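Local coordinates for cellulose biosynthesis protein BcsG (Salmonella typhimurium LT2, PDB 5OLT), which is required for cellulose biosynthesis, its zinc-binding extramembrane domain, of the alkaline phosphatase family, probably transferring phosphoethanolamine to the polymer, at residues D17-T22 with L34-A39; L61-I66 with I107-A112; D274-Q277 with D283-S286; A352-N357 with V361-Q366. All blocks are in the same frame, centred on the assembly; numbering follows the deposited sequence. Where two conformers were deposited one is given.

Interaction 1 (D17-T22 with L34-A39); sequences DMPAQT and LNTFYA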
loop_
_atom_site.group_PDB
_atom_site.type_symbol
_atom_site.label_atom_id
_atom_site.label_comp_id
_atom_site.label_asym_id
_atom_site.label_seq_id
_atom_site.Cartn_x
_atom_site.Cartn_y
_atom_site.Cartn_z
ATOM N N ASP A 17 -19.461 5.430 -0.088
ATOM C CA ASP A 17 -18.012 5.385 0.248
ATOM C C ASP A 17 -17.313 6.658 -0.179
ATOM O O ASP A 17 -16.283 6.992 0.373
ATOM C CB ASP A 17 -17.295 4.217 -0.450
ATOM C CG ASP A 17 -17.591 2.856 0.177
ATOM O OD1 ASP A 17 -18.415 2.786 1.120
ATOM O OD2 ASP A 17 -16.998 1.839 -0.301
ATOM N N MET A 18 -17.822 7.315 -1.210
ATOM C CA MET A 18 -17.219 8.562 -1.705
ATOM C C MET A 18 -18.244 9.705 -1.725
ATOM O O MET A 18 -19.303 9.584 -2.374
ATOM C CB MET A 18 -16.586 8.347 -3.084
ATOM C CG MET A 18 -15.498 7.267 -3.010
ATOM S SD MET A 18 -14.621 7.134 -4.535
ATOM C CE MET A 18 -15.889 6.501 -5.636
ATOM N N PRO A 19 -17.944 10.812 -1.020
ATOM C CA PRO A 19 -18.932 11.893 -0.926
ATOM C C PRO A 19 -19.197 12.512 -2.307
ATOM O O PRO A 19 -18.257 12.712 -3.096
ATOM C CB PRO A 19 -18.246 12.920 -0.023
ATOM C CG PRO A 19 -17.221 12.142 0.738
ATOM C CD PRO A 19 -16.735 11.116 -0.226
ATOM N N ALA A 20 -20.463 12.812 -2.591
ATOM C CA ALA A 20 -20.868 13.350 -3.883
ATOM C C ALA A 20 -20.207 14.697 -4.206
ATOM O O ALA A 20 -19.881 15.477 -3.290
ATOM C CB ALA A 20 -22.379 13.497 -3.917
ATOM N N GLN A 21 -20.056 14.971 -5.501
ATOM C CA GLN A 21 -19.417 16.194 -5.996
ATOM C C GLN A 21 -20.289 16.912 -6.994
ATOM O O GLN A 21 -19.833 17.329 -8.068
ATOM C CB GLN A 21 -18.061 15.882 -6.655
ATOM C CG GLN A 21 -17.115 15.205 -5.700
ATOM C CD GLN A 21 -15.787 14.865 -6.342
ATOM O OE1 GLN A 21 -15.682 14.627 -7.565
ATOM N NE2 GLN A 21 -14.749 14.888 -5.519
ATOM N N THR A 22 -21.552 17.088 -6.647
ATOM C CA THR A 22 -22.458 17.769 -7.578
ATOM C C THR A 22 -22.340 19.292 -7.534
ATOM O O THR A 22 -22.575 19.927 -8.546
ATOM C CB THR A 22 -23.924 17.371 -7.368
ATOM O OG1 THR A 22 -24.264 17.612 -6.006
ATOM C CG2 THR A 22 -24.131 15.897 -7.699
ATOM N N LEU A 34 -13.853 18.485 1.067
ATOM C CA LEU A 34 -12.766 17.856 1.807
ATOM C C LEU A 34 -13.145 17.581 3.268
ATOM O O LEU A 34 -12.827 16.520 3.805
ATOM C CB LEU A 34 -11.492 18.685 1.694
ATOM C CG LEU A 34 -10.219 18.099 2.344
ATOM C CD1 LEU A 34 -9.764 16.817 1.606
ATOM C CD2 LEU A 34 -9.097 19.118 2.361
ATOM N N ASN A 35 -13.790 18.564 3.920
ATOM C CA ASN A 35 -14.241 18.328 5.265
ATOM C C ASN A 35 -15.250 17.180 5.351
ATOM O O ASN A 35 -15.215 16.393 6.298
ATOM C CB ASN A 35 -14.794 19.627 5.886
ATOM C CG ASN A 35 -13.702 20.480 6.508
ATOM O OD1 ASN A 35 -12.818 19.971 7.196
ATOM N ND2 ASN A 35 -13.737 21.773 6.234
ATOM N N THR A 36 -16.113 17.073 4.331
ATOM C CA THR A 36 -17.097 15.966 4.237
ATOM C C THR A 36 -16.374 14.620 4.093
ATOM O O THR A 36 -16.736 13.651 4.749
ATOM C CB THR A 36 -18.076 16.216 3.089
ATOM O OG1 THR A 36 -18.744 17.443 3.370
ATOM C CG2 THR A 36 -19.111 15.099 2.991
ATOM N N PHE A 37 -15.319 14.613 3.262
ATOM C CA PHE A 37 -14.482 13.425 3.120
ATOM C C PHE A 37 -13.843 13.045 4.466
ATOM O O PHE A 37 -13.920 11.896 4.887
ATOM C CB PHE A 37 -13.432 13.692 2.027
ATOM C CG PHE A 37 -12.318 12.652 1.941
ATOM C CD1 PHE A 37 -12.489 11.476 1.219
ATOM C CD2 PHE A 37 -11.099 12.872 2.573
ATOM C CE1 PHE A 37 -11.461 10.525 1.123
ATOM C CE2 PHE A 37 -10.077 11.927 2.511
ATOM C CZ PHE A 37 -10.251 10.763 1.767
ATOM N N TYR A 38 -13.249 14.012 5.178
ATOM C CA TYR A 38 -12.615 13.687 6.444
ATOM C C TYR A 38 -13.630 13.117 7.431
ATOM O O TYR A 38 -13.326 12.183 8.148
ATOM C CB TYR A 38 -11.973 14.920 7.083
ATOM C CG TYR A 38 -10.720 15.446 6.415
ATOM C CD1 TYR A 38 -9.770 14.590 5.802
ATOM C CD2 TYR A 38 -10.449 16.829 6.425
ATOM C CE1 TYR A 38 -8.596 15.131 5.224
ATOM C CE2 TYR A 38 -9.303 17.353 5.850
ATOM C CZ TYR A 38 -8.379 16.512 5.271
ATOM O OH TYR A 38 -7.251 17.055 4.727
ATOM N N ALA A 39 -14.835 13.716 7.468
ATOM C CA ALA A 39 -15.874 13.250 8.411
ATOM C C ALA A 39 -16.260 11.825 8.093
ATOM O O ALA A 39 -16.348 11.002 8.995
ATOM C CB ALA A 39 -17.083 14.163 8.352
#

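Interaction 2 (L61-I66 with I107-A112); sequences LLVINI and IRLLRA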
loop_
_atom_site.group_PDB
_atom_site.type_symbol
_atom_site.label_atom_id
_atom_site.label_comp_id
_atom_site.label_asym_id
_atom_site.label_seq_id
_atom_site.Cartn_x
_atom_site.Cartn_y
_atom_site.Cartn_z
ATOM N N LEU A 61 1.385 -13.324 6.567
ATOM C CA LEU A 61 1.138 -12.106 5.772
ATOM C C LEU A 61 2.468 -11.406 5.530
ATOM O O LEU A 61 3.241 -11.192 6.474
ATOM C CB LEU A 61 0.170 -11.150 6.511
ATOM C CG LEU A 61 0.029 -9.766 5.860
ATOM C CD1 LEU A 61 -0.702 -9.862 4.533
ATOM C CD2 LEU A 61 -0.739 -8.792 6.748
ATOM N N LEU A 62 2.745 -11.070 4.273
ATOM C CA LEU A 62 3.998 -10.326 3.967
ATOM C C LEU A 62 3.590 -9.092 3.175
ATOM O O LEU A 62 3.017 -9.221 2.090
ATOM C CB LEU A 62 4.925 -11.224 3.140
ATOM C CG LEU A 62 6.162 -10.563 2.565
ATOM C CD1 LEU A 62 7.053 -9.963 3.637
ATOM C CD2 LEU A 62 6.929 -11.575 1.719
ATOM N N VAL A 63 3.825 -7.907 3.747
ATOM C CA VAL A 63 3.491 -6.647 3.075
ATOM C C VAL A 63 4.786 -6.053 2.536
ATOM O O VAL A 63 5.737 -5.800 3.300
ATOM C CB VAL A 63 2.804 -5.667 4.054
ATOM C CG1 VAL A 63 2.543 -4.316 3.394
ATOM C CG2 VAL A 63 1.518 -6.253 4.574
ATOM N N ILE A 64 4.836 -5.860 1.215
ATOM C CA ILE A 64 6.037 -5.412 0.519
ATOM C C ILE A 64 5.768 -3.959 0.095
ATOM O O ILE A 64 4.978 -3.706 -0.832
ATOM C CB ILE A 64 6.306 -6.332 -0.712
ATOM C CG1 ILE A 64 6.581 -7.769 -0.230
ATOM C CG2 ILE A 64 7.452 -5.784 -1.557
ATOM C CD1 ILE A 64 6.806 -8.753 -1.352
ATOM N N ASN A 65 6.385 -2.995 0.802
ATOM C CA ASN A 65 6.090 -1.582 0.651
ATOM C C ASN A 65 7.265 -0.934 -0.078
ATOM O O ASN A 65 8.379 -0.892 0.435
ATOM C CB ASN A 65 5.870 -1.015 2.070
ATOM C CG ASN A 65 5.483 0.436 2.085
ATOM O OD1 ASN A 65 4.599 0.894 1.320
ATOM N ND2 ASN A 65 6.105 1.177 2.981
ATOM N N ILE A 66 7.014 -0.502 -1.312
ATOM C CA ILE A 66 8.093 -0.124 -2.233
ATOM C C ILE A 66 8.136 1.374 -2.439
ATOM O O ILE A 66 7.153 1.971 -2.885
ATOM C CB ILE A 66 7.901 -0.813 -3.607
ATOM C CG1 ILE A 66 7.870 -2.345 -3.444
ATOM C CG2 ILE A 66 8.984 -0.362 -4.611
ATOM C CD1 ILE A 66 7.439 -3.088 -4.695
ATOM N N ILE A 107 3.229 5.329 7.429
ATOM C CA ILE A 107 2.285 5.473 8.521
ATOM C C ILE A 107 0.851 5.209 8.034
ATOM O O ILE A 107 0.085 4.524 8.715
ATOM C CB ILE A 107 2.372 6.890 9.142
ATOM C CG1 ILE A 107 3.791 7.156 9.691
ATOM C CG2 ILE A 107 1.387 7.010 10.309
ATOM C CD1 ILE A 107 4.015 8.635 9.966
ATOM N N ARG A 108 0.486 5.724 6.851
ATOM C CA ARG A 108 -0.854 5.493 6.321
ATOM C C ARG A 108 -1.103 3.981 6.137
ATOM O O ARG A 108 -2.169 3.484 6.461
ATOM C CB ARG A 108 -1.050 6.248 5.023
ATOM C CG ARG A 108 -1.168 7.756 5.232
ATOM C CD ARG A 108 -1.405 8.515 3.927
ATOM N NE ARG A 108 -1.572 9.959 4.197
ATOM C CZ ARG A 108 -2.676 10.504 4.721
ATOM N NH1 ARG A 108 -3.768 9.778 4.972
ATOM N NH2 ARG A 108 -2.683 11.820 5.013
ATOM N N LEU A 109 -0.127 3.273 5.589
ATOM C CA LEU A 109 -0.273 1.832 5.405
ATOM C C LEU A 109 -0.371 1.097 6.746
ATOM O O LEU A 109 -1.214 0.197 6.904
ATOM C CB LEU A 109 0.943 1.310 4.616
ATOM C CG LEU A 109 1.046 -0.213 4.381
ATOM C CD1 LEU A 109 -0.203 -0.836 3.792
ATOM C CD2 LEU A 109 2.208 -0.447 3.445
ATOM N N LEU A 110 0.455 1.491 7.721
ATOM C CA LEU A 110 0.398 0.861 9.041
ATOM C C LEU A 110 -0.924 1.155 9.763
ATOM O O LEU A 110 -1.383 0.341 10.577
ATOM C CB LEU A 110 1.639 1.210 9.901
ATOM C CG LEU A 110 2.918 0.634 9.272
ATOM C CD1 LEU A 110 4.127 1.300 9.873
ATOM C CD2 LEU A 110 3.002 -0.872 9.449
ATOM N N ARG A 111 -1.597 2.240 9.362
ATOM C CA ARG A 111 -2.903 2.587 9.921
ATOM C C ARG A 111 -4.042 2.208 8.956
ATOM O O ARG A 111 -5.115 2.812 8.958
ATOM C CB ARG A 111 -2.951 4.062 10.307
ATOM C CG ARG A 111 -1.985 4.428 11.416
ATOM C CD ARG A 111 -2.155 5.886 11.814
ATOM N NE ARG A 111 -1.132 6.239 12.789
ATOM C CZ ARG A 111 -1.115 7.400 13.433
ATOM N NH1 ARG A 111 -2.103 8.281 13.219
ATOM N NH2 ARG A 111 -0.144 7.611 14.327
ATOM N N ALA A 112 -3.838 1.132 8.154
ATOM C CA ALA A 112 -4.793 0.785 7.101
ATOM C C ALA A 112 -6.203 0.388 7.591
ATOM O O ALA A 112 -7.117 0.348 6.766
ATOM C CB ALA A 112 -4.255 -0.370 6.254
#

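Interaction 3 (D274-Q277 with D283-S286); sequences DRMQ and DIPS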
loop_
_atom_site.group_PDB
_atom_site.type_symbol
_atom_site.label_atom_id
_atom_site.label_comp_id
_atom_site.label_asym_id
_atom_site.label_seq_id
_atom_site.Cartn_x
_atom_site.Cartn_y
_atom_site.Cartn_z
ATOM N N ASP A 274 6.139 16.839 -15.018
ATOM C CA ASP A 274 5.018 17.519 -15.649
ATOM C C ASP A 274 5.227 19.022 -15.586
ATOM O O ASP A 274 6.362 19.462 -15.308
ATOM C CB ASP A 274 3.684 17.028 -15.018
ATOM C CG ASP A 274 3.532 17.402 -13.549
ATOM O OD1 ASP A 274 4.278 18.265 -13.034
ATOM O OD2 ASP A 274 2.650 16.831 -12.883
ATOM N N ARG A 275 4.186 19.824 -15.845
ATOM C CA ARG A 275 4.402 21.271 -15.988
ATOM C C ARG A 275 4.911 21.860 -14.687
ATOM O O ARG A 275 5.837 22.718 -14.702
ATOM C CB ARG A 275 3.117 22.002 -16.405
ATOM C CG ARG A 275 2.726 21.680 -17.837
ATOM C CD ARG A 275 1.330 22.199 -18.153
ATOM N NE ARG A 275 0.984 21.925 -19.556
ATOM C CZ ARG A 275 -0.096 21.264 -19.963
ATOM N NH1 ARG A 275 -0.978 20.758 -19.102
ATOM N NH2 ARG A 275 -0.305 21.102 -21.259
ATOM N N MET A 276 4.285 21.480 -13.568
ATOM C CA MET A 276 4.651 22.046 -12.276
ATOM C C MET A 276 5.886 21.428 -11.656
ATOM O O MET A 276 6.589 22.110 -10.899
ATOM C CB MET A 276 3.497 21.909 -11.298
ATOM C CG MET A 276 3.694 22.673 -10.014
ATOM S SD MET A 276 2.264 22.493 -8.948
ATOM C CE MET A 276 2.781 23.615 -7.655
ATOM N N GLN A 277 6.098 20.127 -11.881
ATOM C CA GLN A 277 7.152 19.413 -11.190
ATOM C C GLN A 277 8.073 18.676 -12.148
ATOM O O GLN A 277 7.693 17.679 -12.764
ATOM C CB GLN A 277 6.536 18.410 -10.198
ATOM C CG GLN A 277 5.566 19.100 -9.259
ATOM C CD GLN A 277 5.152 18.147 -8.160
ATOM O OE1 GLN A 277 4.259 17.286 -8.333
ATOM N NE2 GLN A 277 5.761 18.288 -7.058
ATOM N N ASP A 283 7.060 17.207 -4.404
ATOM C CA ASP A 283 6.533 17.908 -3.222
ATOM C C ASP A 283 5.032 18.105 -3.261
ATOM O O ASP A 283 4.413 18.313 -2.208
ATOM C CB ASP A 283 7.278 19.236 -3.020
ATOM C CG ASP A 283 8.761 18.976 -2.806
ATOM O OD1 ASP A 283 9.126 18.164 -1.892
ATOM O OD2 ASP A 283 9.541 19.461 -3.616
ATOM N N ILE A 284 4.454 18.071 -4.456
ATOM C CA ILE A 284 3.000 18.085 -4.607
ATOM C C ILE A 284 2.560 16.671 -4.966
ATOM O O ILE A 284 3.072 16.086 -5.918
ATOM C CB ILE A 284 2.547 19.099 -5.667
ATOM C CG1 ILE A 284 3.032 20.538 -5.296
ATOM C CG2 ILE A 284 1.036 19.052 -5.849
ATOM C CD1 ILE A 284 2.491 21.056 -3.965
ATOM N N PRO A 285 1.631 16.086 -4.187
ATOM C CA PRO A 285 1.263 14.661 -4.417
ATOM C C PRO A 285 0.232 14.544 -5.545
ATOM O O PRO A 285 -0.980 14.380 -5.326
ATOM C CB PRO A 285 0.737 14.228 -3.055
ATOM C CG PRO A 285 0.095 15.490 -2.518
ATOM C CD PRO A 285 0.994 16.633 -2.968
ATOM N N SER A 286 0.735 14.718 -6.765
ATOM C CA SER A 286 -0.103 14.685 -7.952
ATOM C C SER A 286 -0.692 13.305 -8.211
ATOM O O SER A 286 -0.165 12.305 -7.719
ATOM C CB SER A 286 0.749 15.098 -9.148
ATOM O OG SER A 286 1.657 14.044 -9.426
HETATM O O HOH W 1 3.333 14.620 -11.394
#

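Interaction 4 (A352-N357 with V361-Q366); sequences APVSEN and VVIQYQ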
loop_
_atom_site.group_PDB
_atom_site.type_symbol
_atom_site.label_atom_id
_atom_site.label_comp_id
_atom_site.label_asym_id
_atom_site.label_seq_id
_atom_site.Cartn_x
_atom_site.Cartn_y
_atom_site.Cartn_z
ATOM N N ALA A 352 -12.034 7.916 -2.103
ATOM C CA ALA A 352 -11.726 8.977 -3.069
ATOM C C ALA A 352 -10.210 9.232 -3.073
ATOM O O ALA A 352 -9.545 9.077 -2.017
ATOM C CB ALA A 352 -12.503 10.262 -2.732
ATOM N N PRO A 353 -9.665 9.614 -4.248
ATOM C CA PRO A 353 -8.207 9.865 -4.355
ATOM C C PRO A 353 -7.823 11.238 -3.833
ATOM O O PRO A 353 -7.745 12.200 -4.560
ATOM C CB PRO A 353 -7.939 9.727 -5.854
ATOM C CG PRO A 353 -9.217 10.181 -6.460
ATOM C CD PRO A 353 -10.300 9.588 -5.580
ATOM N N VAL A 354 -7.651 11.298 -2.547
ATOM C CA VAL A 354 -7.208 12.504 -1.856
ATOM C C VAL A 354 -5.791 12.231 -1.385
ATOM O O VAL A 354 -5.517 11.172 -0.812
ATOM C CB VAL A 354 -8.109 12.773 -0.636
ATOM C CG1 VAL A 354 -7.554 13.926 0.208
ATOM C CG2 VAL A 354 -9.552 13.027 -1.107
ATOM N N SER A 355 -4.882 13.173 -1.627
ATOM C CA SER A 355 -3.493 12.976 -1.218
ATOM C C SER A 355 -2.974 14.224 -0.536
ATOM O O SER A 355 -3.373 15.352 -0.902
ATOM C CB SER A 355 -2.607 12.674 -2.434
ATOM O OG SER A 355 -3.084 11.515 -3.092
ATOM N N GLU A 356 -2.105 14.027 0.441
ATOM C CA GLU A 356 -1.588 15.156 1.200
ATOM C C GLU A 356 -0.195 14.979 1.617
ATOM O O GLU A 356 0.257 13.863 1.885
ATOM C CB GLU A 356 -2.345 15.320 2.546
ATOM C CG GLU A 356 -3.813 15.306 2.455
ATOM C CD GLU A 356 -4.486 15.714 3.739
ATOM O OE1 GLU A 356 -3.897 16.416 4.640
ATOM O OE2 GLU A 356 -5.651 15.331 3.786
ATOM N N ASN A 357 0.502 16.118 1.676
ATOM C CA ASN A 357 1.743 16.238 2.458
ATOM C C ASN A 357 1.457 17.387 3.451
ATOM O O ASN A 357 0.377 17.961 3.411
ATOM C CB ASN A 357 2.938 16.541 1.545
ATOM C CG ASN A 357 3.154 15.484 0.459
ATOM O OD1 ASN A 357 2.912 14.290 0.652
ATOM N ND2 ASN A 357 3.677 15.919 -0.673
ATOM N N VAL A 361 -2.725 19.682 -0.314
ATOM C CA VAL A 361 -3.750 18.632 -0.546
ATOM C C VAL A 361 -4.087 18.622 -2.035
ATOM O O VAL A 361 -4.209 19.688 -2.663
ATOM C CB VAL A 361 -5.050 18.910 0.263
ATOM C CG1 VAL A 361 -6.030 17.774 0.084
ATOM C CG2 VAL A 361 -4.795 19.097 1.779
ATOM N N VAL A 362 -4.197 17.410 -2.594
ATOM C CA VAL A 362 -4.601 17.243 -3.979
ATOM C C VAL A 362 -5.858 16.377 -3.954
ATOM O O VAL A 362 -5.901 15.332 -3.288
ATOM C CB VAL A 362 -3.506 16.562 -4.822
ATOM C CG1 VAL A 362 -4.017 16.230 -6.212
ATOM C CG2 VAL A 362 -2.307 17.487 -4.922
ATOM N N ILE A 363 -6.859 16.797 -4.722
ATOM C CA ILE A 363 -8.105 16.017 -4.897
ATOM C C ILE A 363 -8.484 15.960 -6.361
ATOM O O ILE A 363 -7.978 16.742 -7.179
ATOM C CB ILE A 363 -9.303 16.597 -4.081
ATOM C CG1 ILE A 363 -9.777 17.943 -4.661
ATOM C CG2 ILE A 363 -8.885 16.716 -2.600
ATOM C CD1 ILE A 363 -10.995 18.551 -3.947
ATOM N N GLN A 364 -9.364 15.012 -6.682
ATOM C CA GLN A 364 -10.063 14.983 -7.965
ATOM C C GLN A 364 -11.479 15.455 -7.703
ATOM O O GLN A 364 -12.141 14.935 -6.820
ATOM C CB GLN A 364 -10.079 13.579 -8.556
ATOM C CG GLN A 364 -8.715 13.049 -8.939
ATOM C CD GLN A 364 -8.242 13.532 -10.296
ATOM O OE1 GLN A 364 -8.983 14.152 -11.047
ATOM N NE2 GLN A 364 -7.018 13.215 -10.617
ATOM N N TYR A 365 -11.941 16.434 -8.454
ATOM C CA TYR A 365 -13.305 16.959 -8.229
ATOM C C TYR A 365 -13.939 17.080 -9.595
ATOM O O TYR A 365 -13.399 17.784 -10.462
ATOM C CB TYR A 365 -13.268 18.329 -7.515
ATOM C CG TYR A 365 -14.635 18.742 -7.018
ATOM C CD1 TYR A 365 -15.531 19.388 -7.879
ATOM C CD2 TYR A 365 -15.043 18.465 -5.697
ATOM C CE1 TYR A 365 -16.813 19.738 -7.446
ATOM C CE2 TYR A 365 -16.325 18.783 -5.262
ATOM C CZ TYR A 365 -17.198 19.441 -6.141
ATOM O OH TYR A 365 -18.467 19.776 -5.708
ATOM N N GLN A 366 -15.062 16.373 -9.780
ATOM C CA GLN A 366 -15.720 16.235 -11.075
ATOM C C GLN A 366 -14.713 15.863 -12.162
ATOM O O GLN A 366 -14.709 16.422 -13.268
ATOM C CB GLN A 366 -16.518 17.494 -11.422
ATOM C CG GLN A 366 -17.686 17.695 -10.473
ATOM C CD GLN A 366 -18.459 18.969 -10.729
ATOM O OE1 GLN A 366 -18.160 19.711 -11.653
ATOM N NE2 GLN A 366 -19.450 19.226 -9.904
HETATM O O HOH W 2 -10.425 13.290 -4.628
#

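Interaction 1 (D17-T22 with L34-A39)
Before entering helix 27-42, the chain runs as an extended loop alongside that same helix, and P19 is the residue that bridges the two, meeting T36 and F37 more than two turns into the helix. The pyrrolidine ring lies against the helix backbone as much as against side chains: its CG sits 3.8 Å from CA of F37, while CG and the F37 CB are 4.3 Å apart. P19 CB touches the methyl CG2 of T36 at 3.8 Å. With CG2 anti to the backbone N (chi1 -60° to OG1), threonine offers its methyl to the proline and keeps OG1 beside its own backbone, where it bonds to the carbonyl of A32. The F37 ring is met at its edge, near its plane, by P19 CD; its chi1 of 169° carries the ring past the proline to V354 and Q116. Proline suits the site because its compact ring makes a flat apolar patch and its ring-restricted phi (-64°) is compatible with an extended backbone. The P19 carbonyl, in turn, receives W33 NE1. This is packing of an irregular N-terminal loop, through one proline, against the side of the helix that follows it.

Interaction 2 (L61-I66 with I107-A112)
The flat group of this contact is the amide of N65, and one of its faces is covered by the methyl CD2 of L109. That methyl stands 3.7 Å from N65 CG, nearly perpendicular above the amide plane, and 4.0 Å from N65 CB, so the leucine meets the group over its face and not at a polar edge. The same CD2 meets V63 CG1 at 3.9 Å, where the valine and leucine reach toward each other tip to tip. One methyl of the helix thus bears on two residues of the strand that, two positions apart, point to the same side of the sheet. Chi1 explains the reach: CG of L109 is anti to its backbone N (176°), which extends the side chain from the helix straight at the strand. One of its two branches, CD2, touches both side chains, while the beta-branched V63 favours the strand backbone. L109 also touches V264, Y318 and F213, the last of which meets N65 as well. The contact is buried, an apolar methyl packing on an amide face. C67, just after strand 60-66, and S102, at the start of helix 102-110, are both zinc ligands. The N65 side chain lies about 7 Å from the zinc ion. Helix packed on a central, largely parallel sheet, with metal ligands after a strand end and at a helix start, is the layered alpha/beta architecture of the alkaline phosphatase family.

Interaction 3 (D274-Q277 with D283-S286)
Apolar contact comes first: M276 CE rests 3.9 Å from I284 CG1, the two side chains crossing at about a right angle. The methionine is stretched throughout, CG anti to the backbone N (chi1 -170°) and the chain extended beyond, and this brings its flexible, unbranched end across to the branched isoleucine. Q277 also crosses I284 at roughly a right angle, its CD 3.7 Å from I284 CB. A long side chain suits this place, since it can reach I284 from the other segment. Hydrogen bonding shapes each segment separately. D274 OD1 accepts from Q277 N at 2.8 Å, with an N-H...O angle of 153°, in an Asx motif, and D274 N returns a bond to Q277 O. In 283-286, P285 centres an inverse gamma turn in which S286 N bonds to I284 O. Water then joins the two parts of this loop: it donates to D274 OD2 at 2.8 Å and is hydrogen-bonded to S286 OG at 2.6 Å. That serine is the N-cap of helix 287-290, its OG also bonded to I289 N, and D274 OD2 has a further partner in Y381 OH. With a backbone amide on one oxygen and a water and a tyrosine on the other, the D274 carboxylate is probably kept ionised, and through the water it is tied indirectly to the helix cap.

Interaction 4 (A352-N357 with V361-Q366)
E356 and V361 lie side by side, pointing the same way from the sheet, with the extended glutamate chain running along the valine: V361 CG2 is 3.9 Å from E356 CD and 4.0 Å from E356 CG. CG of E356 is anti to its carbonyl carbon (chi1 -49°), which lays the aliphatic part beside the valine and sends the carboxylate on to Y38 OH and the backbone N of H119. V354 and I363 are arranged likewise, parallel and neighbouring, with their CG2 methyls 4.0 Å apart. V354 and V361 cross obliquely, CG1 of V354 lying 4.1 Å from CG1 of V361; W33 and F37 of helix 27-42 also touch V354. Beta-branched residues favour the extended backbone here and give the helix an apolar surface. These strands form a beta hairpin, the first two of a four-stranded antiparallel sheet. S355 and V362 are its hydrogen-bonded pair: S355 N donates to V362 O at 2.9 Å, and V362 N to S355 O at 2.8 Å with an N-H...O angle of 168°. Their side chains occupy the face away from E356 and V361, where S355 OG is bonded to N96 and both residues meet the segment that carries P285 and P287. Further out, the P353 ring crosses Q364 at about a right angle, with P353 CG 3.8 Å from Q364 CG. There P353, centre of an inverse gamma turn, no longer pairs directly; a water accepts from Q364 N and donates, weakly, to P353 O.

In the fold
Interactions 1, 3 and 4 are grouped on one flank of the chain, with centres 11 Å apart between 1 and 4 and 13 Å between 3 and 4. The hairpin of interaction 4 joins them. On one side the loop 17-22 reaches it through a probable hydrogen bond of Q21 O with Q366 NE2 (2.7 Å); on the other, P285 O packs 3.4 Å from V362 CB. Interaction 2 belongs to the central sheet, its centre 20 Å from that of interaction 4, and is linked by packing of R108 against E356. Of interactions 2, 3 and 4, it comes nearest the zinc; the D283 side chain is about 12 Å from the ion and that of S355 about 14 Å.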